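Local coordinates for tetratricopeptide TPR_2 repeat protein (Thermobaculum terrenum, PDB 5DJS) that joins tetratricopeptide repeats to a GT-B-type, glycosyltransferase family 41-like region and holds uridine-5'-diphosphate in the model, at residues 347-358 against 382-391; 451-460 against 484-492. The protein carries 1 engineered substitution. All coordinates share one frame; numbering follows the deposited sequence.

How the interactions relate
Both contacts belong to the second of the two six-stranded parallel sheet domains, the one that follows the helical repeats and the first sheet along the chain. Going from the N terminus, interaction 1 comes first: helix 344-356 leads into strand 361-365, and the chain returns through helix 372-383, whose end and following residues 384-391 close back onto 347-358. Interaction 2 opens later, at the end of helix 447-454; strand 461-462 and helix 465-477 follow before helix 479-521 packs back on 451-460. The two loops run in series, neither nested nor crossed. Their centres lie about 27 Å apart and they do not touch, although helix 465-477 borders both.

Interaction 1: 347-358 against 382-391; sequences LDLWAKILLALP and LEGRGVAGER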
# COMPACT_ATOMS: atom_id res chain seq x y z
N LEU A 347 10.58 -3.84 -16.75
CA LEU A 347 11.97 -3.74 -17.22
C LEU A 347 12.14 -4.01 -18.72
O LEU A 347 12.92 -3.33 -19.37
CB LEU A 347 12.89 -4.66 -16.40
CG LEU A 347 13.64 -4.15 -15.15
CD1 LEU A 347 13.31 -2.72 -14.75
CD2 LEU A 347 13.44 -5.09 -13.98
N ASP A 348 11.39 -4.97 -19.27
CA ASP A 348 11.40 -5.21 -20.72
C ASP A 348 10.99 -3.95 -21.50
O ASP A 348 11.64 -3.59 -22.49
CB ASP A 348 10.48 -6.39 -21.10
CG ASP A 348 11.01 -7.77 -20.65
OD1 ASP A 348 12.19 -7.91 -20.25
OD2 ASP A 348 10.24 -8.75 -20.71
N LEU A 349 9.93 -3.29 -21.05
CA LEU A 349 9.42 -2.08 -21.70
C LEU A 349 10.34 -0.88 -21.53
O LEU A 349 10.61 -0.15 -22.49
CB LEU A 349 8.02 -1.71 -21.17
CG LEU A 349 6.88 -2.72 -21.31
CD1 LEU A 349 5.54 -2.03 -21.08
CD2 LEU A 349 6.89 -3.45 -22.66
N TRP A 350 10.79 -0.66 -20.30
CA TRP A 350 11.70 0.45 -20.00
C TRP A 350 13.01 0.37 -20.79
O TRP A 350 13.58 1.40 -21.17
CB TRP A 350 12.00 0.56 -18.50
CG TRP A 350 10.83 0.95 -17.65
CD1 TRP A 350 9.58 1.35 -18.07
CD2 TRP A 350 10.80 1.00 -16.22
NE1 TRP A 350 8.78 1.63 -16.99
CE2 TRP A 350 9.51 1.43 -15.84
CE3 TRP A 350 11.74 0.71 -15.22
CZ2 TRP A 350 9.13 1.58 -14.50
CZ3 TRP A 350 11.37 0.86 -13.89
CH2 TRP A 350 10.07 1.29 -13.54
N ALA A 351 13.48 -0.85 -21.04
CA ALA A 351 14.66 -1.08 -21.87
C ALA A 351 14.40 -0.66 -23.31
O ALA A 351 15.22 0.05 -23.90
CB ALA A 351 15.08 -2.54 -21.81
N LYS A 352 13.26 -1.08 -23.87
CA LYS A 352 12.89 -0.75 -25.26
C LYS A 352 12.75 0.76 -25.51
O LYS A 352 13.14 1.25 -26.56
CB LYS A 352 11.61 -1.47 -25.68
CG LYS A 352 11.83 -2.96 -25.91
CD LYS A 352 10.55 -3.67 -26.30
CE LYS A 352 10.78 -5.17 -26.39
NZ LYS A 352 9.51 -5.89 -26.67
N ILE A 353 12.19 1.46 -24.53
CA ILE A 353 12.16 2.93 -24.51
C ILE A 353 13.58 3.51 -24.52
O ILE A 353 13.87 4.43 -25.28
CB ILE A 353 11.38 3.46 -23.27
CG1 ILE A 353 9.87 3.18 -23.43
CG2 ILE A 353 11.60 4.95 -23.05
CD1 ILE A 353 9.07 3.25 -22.14
N LEU A 354 14.47 2.97 -23.68
CA LEU A 354 15.84 3.49 -23.56
C LEU A 354 16.73 3.16 -24.77
O LEU A 354 17.71 3.88 -25.01
CB LEU A 354 16.49 3.03 -22.25
CG LEU A 354 15.92 3.62 -20.94
CD1 LEU A 354 16.46 2.89 -19.71
CD2 LEU A 354 16.21 5.10 -20.82
N LEU A 355 16.42 2.10 -25.51
CA LEU A 355 17.13 1.81 -26.76
C LEU A 355 16.73 2.83 -27.82
O LEU A 355 17.59 3.38 -28.51
CB LEU A 355 16.85 0.40 -27.27
CG LEU A 355 17.40 -0.78 -26.48
CD1 LEU A 355 17.04 -2.09 -27.20
CD2 LEU A 355 18.90 -0.69 -26.28
N ALA A 356 15.42 3.06 -27.93
CA ALA A 356 14.85 3.99 -28.92
C ALA A 356 15.12 5.47 -28.65
O ALA A 356 14.96 6.29 -29.56
CB ALA A 356 13.35 3.74 -29.05
N LEU A 357 15.48 5.81 -27.41
CA LEU A 357 15.90 7.17 -27.05
C LEU A 357 17.28 7.07 -26.40
O LEU A 357 17.41 7.23 -25.17
CB LEU A 357 14.89 7.83 -26.10
CG LEU A 357 13.49 8.05 -26.68
CD1 LEU A 357 12.51 8.42 -25.58
CD2 LEU A 357 13.48 9.10 -27.78
N PRO A 358 18.32 6.83 -27.22
CA PRO A 358 19.63 6.35 -26.73
C PRO A 358 20.41 7.28 -25.78
O PRO A 358 21.40 6.84 -25.19
CB PRO A 358 20.42 6.10 -28.02
CG PRO A 358 19.81 7.03 -29.01
CD PRO A 358 18.35 7.07 -28.67
N LEU A 382 19.09 -4.59 -16.45
CA LEU A 382 18.99 -3.73 -17.63
C LEU A 382 20.04 -4.02 -18.71
O LEU A 382 19.69 -4.07 -19.89
CB LEU A 382 18.97 -2.23 -17.27
CG LEU A 382 17.55 -1.63 -17.27
CD1 LEU A 382 16.91 -1.68 -15.90
CD2 LEU A 382 17.59 -0.21 -17.79
N GLU A 383 21.30 -4.23 -18.30
CA GLU A 383 22.37 -4.59 -19.27
C GLU A 383 22.03 -5.86 -20.06
O GLU A 383 22.27 -5.91 -21.27
CB GLU A 383 23.75 -4.73 -18.60
CG GLU A 383 24.27 -3.44 -17.97
CD GLU A 383 25.78 -3.21 -18.14
OE1 GLU A 383 26.17 -2.05 -18.42
OE2 GLU A 383 26.56 -4.18 -17.99
N GLY A 384 21.44 -6.84 -19.39
CA GLY A 384 20.92 -8.05 -20.04
C GLY A 384 19.88 -7.80 -21.12
O GLY A 384 19.70 -8.64 -21.99
N ARG A 385 19.17 -6.67 -21.04
CA ARG A 385 18.24 -6.20 -22.08
C ARG A 385 18.87 -5.17 -23.05
O ARG A 385 18.14 -4.46 -23.75
CB ARG A 385 16.99 -5.60 -21.43
CG ARG A 385 16.24 -6.57 -20.53
CD ARG A 385 15.26 -5.85 -19.62
NE ARG A 385 14.30 -6.78 -19.02
CZ ARG A 385 14.50 -7.51 -17.93
NH1 ARG A 385 15.63 -7.45 -17.22
NH2 ARG A 385 13.53 -8.32 -17.51
N GLY A 386 20.21 -5.11 -23.10
CA GLY A 386 20.95 -4.29 -24.06
C GLY A 386 21.13 -2.81 -23.73
O GLY A 386 21.48 -2.02 -24.61
N VAL A 387 20.91 -2.44 -22.47
CA VAL A 387 20.90 -1.04 -22.06
C VAL A 387 22.05 -0.82 -21.08
O VAL A 387 22.13 -1.51 -20.07
CB VAL A 387 19.57 -0.67 -21.36
CG1 VAL A 387 19.60 0.76 -20.81
CG2 VAL A 387 18.39 -0.85 -22.32
N ALA A 388 22.92 0.15 -21.36
CA ALA A 388 24.09 0.41 -20.53
C ALA A 388 23.65 0.79 -19.12
O ALA A 388 22.77 1.62 -18.95
CB ALA A 388 24.95 1.49 -21.15
N GLY A 389 24.27 0.17 -18.12
CA GLY A 389 23.87 0.32 -16.72
C GLY A 389 24.12 1.70 -16.13
O GLY A 389 23.45 2.10 -15.18
N GLU A 390 25.10 2.42 -16.69
CA GLU A 390 25.38 3.80 -16.27
C GLU A 390 24.24 4.79 -16.59
O GLU A 390 24.12 5.82 -15.93
CB GLU A 390 26.73 4.31 -16.83
CG GLU A 390 26.86 4.34 -18.36
CD GLU A 390 27.60 3.14 -18.94
OE1 GLU A 390 27.32 1.99 -18.52
OE2 GLU A 390 28.47 3.35 -19.81
N ARG A 391 23.40 4.48 -17.59
CA ARG A 391 22.24 5.33 -17.95
C ARG A 391 21.14 5.26 -16.88
O ARG A 391 20.27 6.12 -16.82
CB ARG A 391 21.61 4.99 -19.32
CG ARG A 391 22.58 4.58 -20.45
CD ARG A 391 22.35 5.27 -21.79
NE ARG A 391 20.96 5.61 -22.12
CZ ARG A 391 20.12 4.90 -22.88
NH1 ARG A 391 20.46 3.74 -23.43
NH2 ARG A 391 18.89 5.38 -23.09
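Arg385 lies across the first turns of segment 347-358, meeting Leu347, Asp348 and Ala351. Its CB sits against CB of Ala351 at 3.6 Å, and CD passes the carbonyl O of Leu347 at 3.4 Å. The chain, extended from CG to NE, carries the guanidinium to Asp348: Arg385 NE donates to Asp348 OD1 at 2.7 Å on its anti side, a little out of the carboxylate plane, and NH2 adds a weak bond to that oxygen. The two planes stand 39° apart. Leu347 CB covers one guanidinium face over its centre, near CZ, and NH1 bonds Ala381 O, a second hold.

Gly386 then ends helix 372-383 in a Schellman motif. Val387 splits its methyls, CG2 against Ala351 CB and CG1 against Leu354 CD1, which Leu382 CD2 also meets at 3.8 Å. Arg391, bent at chi2 and chi3, sends NH2 to Leu354 O (2.7 Å, 157° at the hydrogen), with Pro358 O above one face of the Arg391 guanidinium, without a hydrogen bond.

Arg391 NH2 also bonds Ala360 O just before strand 361-365. Leu349 and Ile353 touch helix 465-477, on Tyr468 and Ala472 among others; Trp350 packs on strands 361-365 and 332-335, and Ile353 on Phe333 of the latter.

Interaction 2: 451-460 against 484-492; sequences LLRWAGLQEL and RLREHLRRW
Leu457 meets helix 479-521 with both of its methyls. CD2 lies over one face of the His488 ring, offset toward the rim, in a CH-pi contact 4.2 Å from the ring centroid, and CD1 packs on CD1 of Leu489 at 3.6 Å. Next to it, Ala455 CB comes against the CD1-NE1 side of the Trp492 indole, 3.6 Å from CD1, and Leu451 CD2 approaches the same ring near CZ2. At the other end the side chains of Leu460 and Leu485 run past each other in opposite directions, CD2 to CD2 at 3.9 Å.

The polar pair sits beside these leucines. Glu459 OE2 takes NH2 of Arg484 at 2.9 Å through its syn lone pair, with 162° at the hydrogen, and NH1 adds a weak bond to the same oxygen. The carboxylate and guanidinium are nearly coplanar, 18° apart. Arg484 turns at chi3 (62°) to bring the guanidinium edge-on to the acid.

Ala455 and Leu457 are placed by the end of helix 447-454. Gly456, with positive phi, is the C-prime residue of a Schellman motif: Leu457 N returns to Leu452 O and Gly456 N to Arg453 O, and the end of the Leu457 side chain reaches helix 479-521. Farther out, Leu429 of helix 423-430 touches Leu451, Leu489 and Trp492, while Leu475 of helix 465-477 touches Leu460 and Leu485.

Chemically the contact is mostly apolar, with one salt bridge at its edge. One good bond and one weak bond hold OE2, and with Arg484 exposed the pair is probably partly screened by solvent.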
# COMPACT_ATOMS: atom_id res chain seq x y z
N LEU A 451 -6.83 7.83 -12.29
CA LEU A 451 -6.34 9.18 -11.93
C LEU A 451 -6.20 10.05 -13.17
O LEU A 451 -6.77 11.13 -13.25
CB LEU A 451 -4.98 9.11 -11.20
CG LEU A 451 -4.49 10.25 -10.28
CD1 LEU A 451 -2.98 10.38 -10.36
CD2 LEU A 451 -5.13 11.60 -10.55
N LEU A 452 -5.44 9.55 -14.15
CA LEU A 452 -5.17 10.26 -15.39
C LEU A 452 -6.45 10.56 -16.20
O LEU A 452 -6.63 11.69 -16.68
CB LEU A 452 -4.16 9.49 -16.25
CG LEU A 452 -2.73 9.34 -15.70
CD1 LEU A 452 -1.92 8.45 -16.62
CD2 LEU A 452 -2.02 10.68 -15.54
N ARG A 453 -7.34 9.58 -16.33
CA ARG A 453 -8.61 9.79 -17.02
C ARG A 453 -9.45 10.90 -16.35
O ARG A 453 -9.94 11.81 -17.02
CB ARG A 453 -9.42 8.50 -17.10
CG ARG A 453 -8.87 7.48 -18.10
CD ARG A 453 -9.90 6.40 -18.42
NE ARG A 453 -9.39 5.42 -19.38
CZ ARG A 453 -9.24 5.61 -20.70
NH1 ARG A 453 -9.55 6.77 -21.28
NH2 ARG A 453 -8.76 4.62 -21.45
N TRP A 454 -9.58 10.84 -15.02
CA TRP A 454 -10.32 11.86 -14.26
C TRP A 454 -9.67 13.26 -14.28
O TRP A 454 -10.37 14.24 -14.05
CB TRP A 454 -10.50 11.43 -12.80
CG TRP A 454 -11.45 10.29 -12.60
CD1 TRP A 454 -11.16 9.08 -12.05
CD2 TRP A 454 -12.84 10.25 -12.94
NE1 TRP A 454 -12.28 8.29 -12.02
CE2 TRP A 454 -13.33 8.98 -12.56
CE3 TRP A 454 -13.72 11.17 -13.54
CZ2 TRP A 454 -14.67 8.60 -12.76
CZ3 TRP A 454 -15.05 10.79 -13.73
CH2 TRP A 454 -15.51 9.51 -13.34
N ALA A 455 -8.37 13.34 -14.53
CA ALA A 455 -7.66 14.62 -14.60
C ALA A 455 -7.50 15.16 -16.04
O ALA A 455 -6.73 16.09 -16.27
CB ALA A 455 -6.31 14.50 -13.91
N GLY A 456 -8.21 14.57 -17.01
CA GLY A 456 -8.15 15.02 -18.40
C GLY A 456 -7.04 14.41 -19.25
O GLY A 456 -7.05 14.57 -20.47
N LEU A 457 -6.12 13.67 -18.63
CA LEU A 457 -4.91 13.19 -19.30
C LEU A 457 -5.04 11.76 -19.85
O LEU A 457 -4.15 10.94 -19.67
CB LEU A 457 -3.72 13.31 -18.33
CG LEU A 457 -3.43 14.73 -17.81
CD1 LEU A 457 -2.51 14.70 -16.60
CD2 LEU A 457 -2.82 15.59 -18.89
N GLN A 458 -6.13 11.48 -20.55
CA GLN A 458 -6.35 10.14 -21.16
C GLN A 458 -5.35 9.79 -22.28
O GLN A 458 -5.21 8.61 -22.64
CB GLN A 458 -7.81 9.93 -21.66
CG GLN A 458 -8.48 11.04 -22.48
CD GLN A 458 -9.12 12.18 -21.65
OE1 GLN A 458 -9.16 13.32 -22.12
NE2 GLN A 458 -9.61 11.88 -20.44
N GLU A 459 -4.68 10.80 -22.83
CA GLU A 459 -3.66 10.59 -23.85
C GLU A 459 -2.38 9.94 -23.29
O GLU A 459 -1.56 9.43 -24.05
CB GLU A 459 -3.33 11.91 -24.56
CG GLU A 459 -2.49 12.86 -23.74
CD GLU A 459 -2.67 14.30 -24.16
OE1 GLU A 459 -3.54 14.97 -23.58
OE2 GLU A 459 -1.95 14.76 -25.07
N LEU A 460 -2.22 9.96 -21.96
CA LEU A 460 -1.13 9.24 -21.29
C LEU A 460 -1.50 7.82 -20.80
O LEU A 460 -0.78 7.23 -20.00
CB LEU A 460 -0.62 10.08 -20.10
CG LEU A 460 -0.26 11.54 -20.37
CD1 LEU A 460 0.38 12.16 -19.14
CD2 LEU A 460 0.68 11.66 -21.55
N ARG A 484 2.63 21.77 -23.08
CA ARG A 484 1.17 21.72 -23.01
C ARG A 484 0.70 20.99 -21.75
O ARG A 484 -0.12 21.51 -20.98
CB ARG A 484 0.59 21.06 -24.27
CG ARG A 484 -0.92 20.98 -24.28
CD ARG A 484 -1.49 20.73 -25.68
NE ARG A 484 -1.02 19.45 -26.22
CZ ARG A 484 -1.47 18.25 -25.85
NH1 ARG A 484 -2.43 18.11 -24.93
NH2 ARG A 484 -0.94 17.16 -26.40
N LEU A 485 1.25 19.80 -21.55
CA LEU A 485 0.92 18.98 -20.38
C LEU A 485 1.37 19.62 -19.06
O LEU A 485 0.64 19.56 -18.08
CB LEU A 485 1.50 17.57 -20.53
CG LEU A 485 0.70 16.50 -21.31
CD1 LEU A 485 -0.23 17.05 -22.39
CD2 LEU A 485 1.64 15.47 -21.92
N ARG A 486 2.54 20.26 -19.03
CA ARG A 486 2.97 21.00 -17.82
C ARG A 486 1.98 22.11 -17.40
O ARG A 486 1.79 22.37 -16.21
CB ARG A 486 4.37 21.58 -17.98
CG ARG A 486 5.06 21.91 -16.66
CD ARG A 486 6.56 22.03 -16.83
NE ARG A 486 7.27 22.35 -15.58
CZ ARG A 486 7.33 23.55 -15.00
NH1 ARG A 486 8.03 23.70 -13.88
NH2 ARG A 486 6.70 24.61 -15.51
N GLU A 487 1.34 22.74 -18.39
CA GLU A 487 0.32 23.77 -18.13
C GLU A 487 -1.04 23.17 -17.75
O GLU A 487 -1.74 23.71 -16.88
CB GLU A 487 0.14 24.68 -19.35
CG GLU A 487 0.73 26.06 -19.16
CD GLU A 487 -0.06 26.92 -18.18
OE1 GLU A 487 -1.29 27.11 -18.38
OE2 GLU A 487 0.56 27.41 -17.21
N HIS A 488 -1.41 22.08 -18.41
CA HIS A 488 -2.61 21.32 -18.04
C HIS A 488 -2.56 20.96 -16.55
O HIS A 488 -3.54 21.15 -15.83
CB HIS A 488 -2.74 20.05 -18.88
CG HIS A 488 -4.13 19.51 -18.95
ND1 HIS A 488 -4.82 19.06 -17.85
CD2 HIS A 488 -4.96 19.35 -20.01
CE1 HIS A 488 -6.01 18.64 -18.22
NE2 HIS A 488 -6.12 18.80 -19.53
N LEU A 489 -1.40 20.47 -16.11
CA LEU A 489 -1.16 20.15 -14.70
C LEU A 489 -1.14 21.37 -13.78
O LEU A 489 -1.58 21.28 -12.63
CB LEU A 489 0.15 19.34 -14.51
CG LEU A 489 0.16 17.80 -14.61
CD1 LEU A 489 -1.20 17.17 -14.34
CD2 LEU A 489 0.70 17.27 -15.93
N ARG A 490 -0.63 22.50 -14.25
CA ARG A 490 -0.61 23.74 -13.45
C ARG A 490 -2.04 24.19 -13.14
O ARG A 490 -2.33 24.62 -12.02
CB ARG A 490 0.13 24.87 -14.18
CG ARG A 490 1.04 25.74 -13.29
CD ARG A 490 0.71 27.23 -13.29
NE ARG A 490 0.03 27.69 -14.50
CZ ARG A 490 -0.73 28.79 -14.59
NH1 ARG A 490 -0.91 29.61 -13.55
NH2 ARG A 490 -1.31 29.08 -15.75
N ARG A 491 -2.91 24.10 -14.14
CA ARG A 491 -4.32 24.44 -13.98
C ARG A 491 -5.06 23.41 -13.14
O ARG A 491 -5.83 23.78 -12.25
CB ARG A 491 -5.01 24.57 -15.34
CG ARG A 491 -4.51 25.76 -16.14
CD ARG A 491 -5.25 25.93 -17.46
NE ARG A 491 -4.72 27.08 -18.18
CZ ARG A 491 -4.97 28.36 -17.89
NH1 ARG A 491 -5.77 28.70 -16.87
NH2 ARG A 491 -4.41 29.32 -18.62
N TRP A 492 -4.83 22.14 -13.44
CA TRP A 492 -5.38 21.04 -12.65
C TRP A 492 -4.97 21.17 -11.17
O TRP A 492 -5.83 21.11 -10.30
CB TRP A 492 -4.97 19.70 -13.26
CG TRP A 492 -5.34 18.49 -12.45
CD1 TRP A 492 -6.50 17.78 -12.51
CD2 TRP A 492 -4.53 17.85 -11.46
NE1 TRP A 492 -6.47 16.74 -11.61
CE2 TRP A 492 -5.27 16.76 -10.95
CE3 TRP A 492 -3.25 18.09 -10.94
CZ2 TRP A 492 -4.77 15.91 -9.95
CZ3 TRP A 492 -2.75 17.25 -9.96
CH2 TRP A 492 -3.52 16.17 -9.47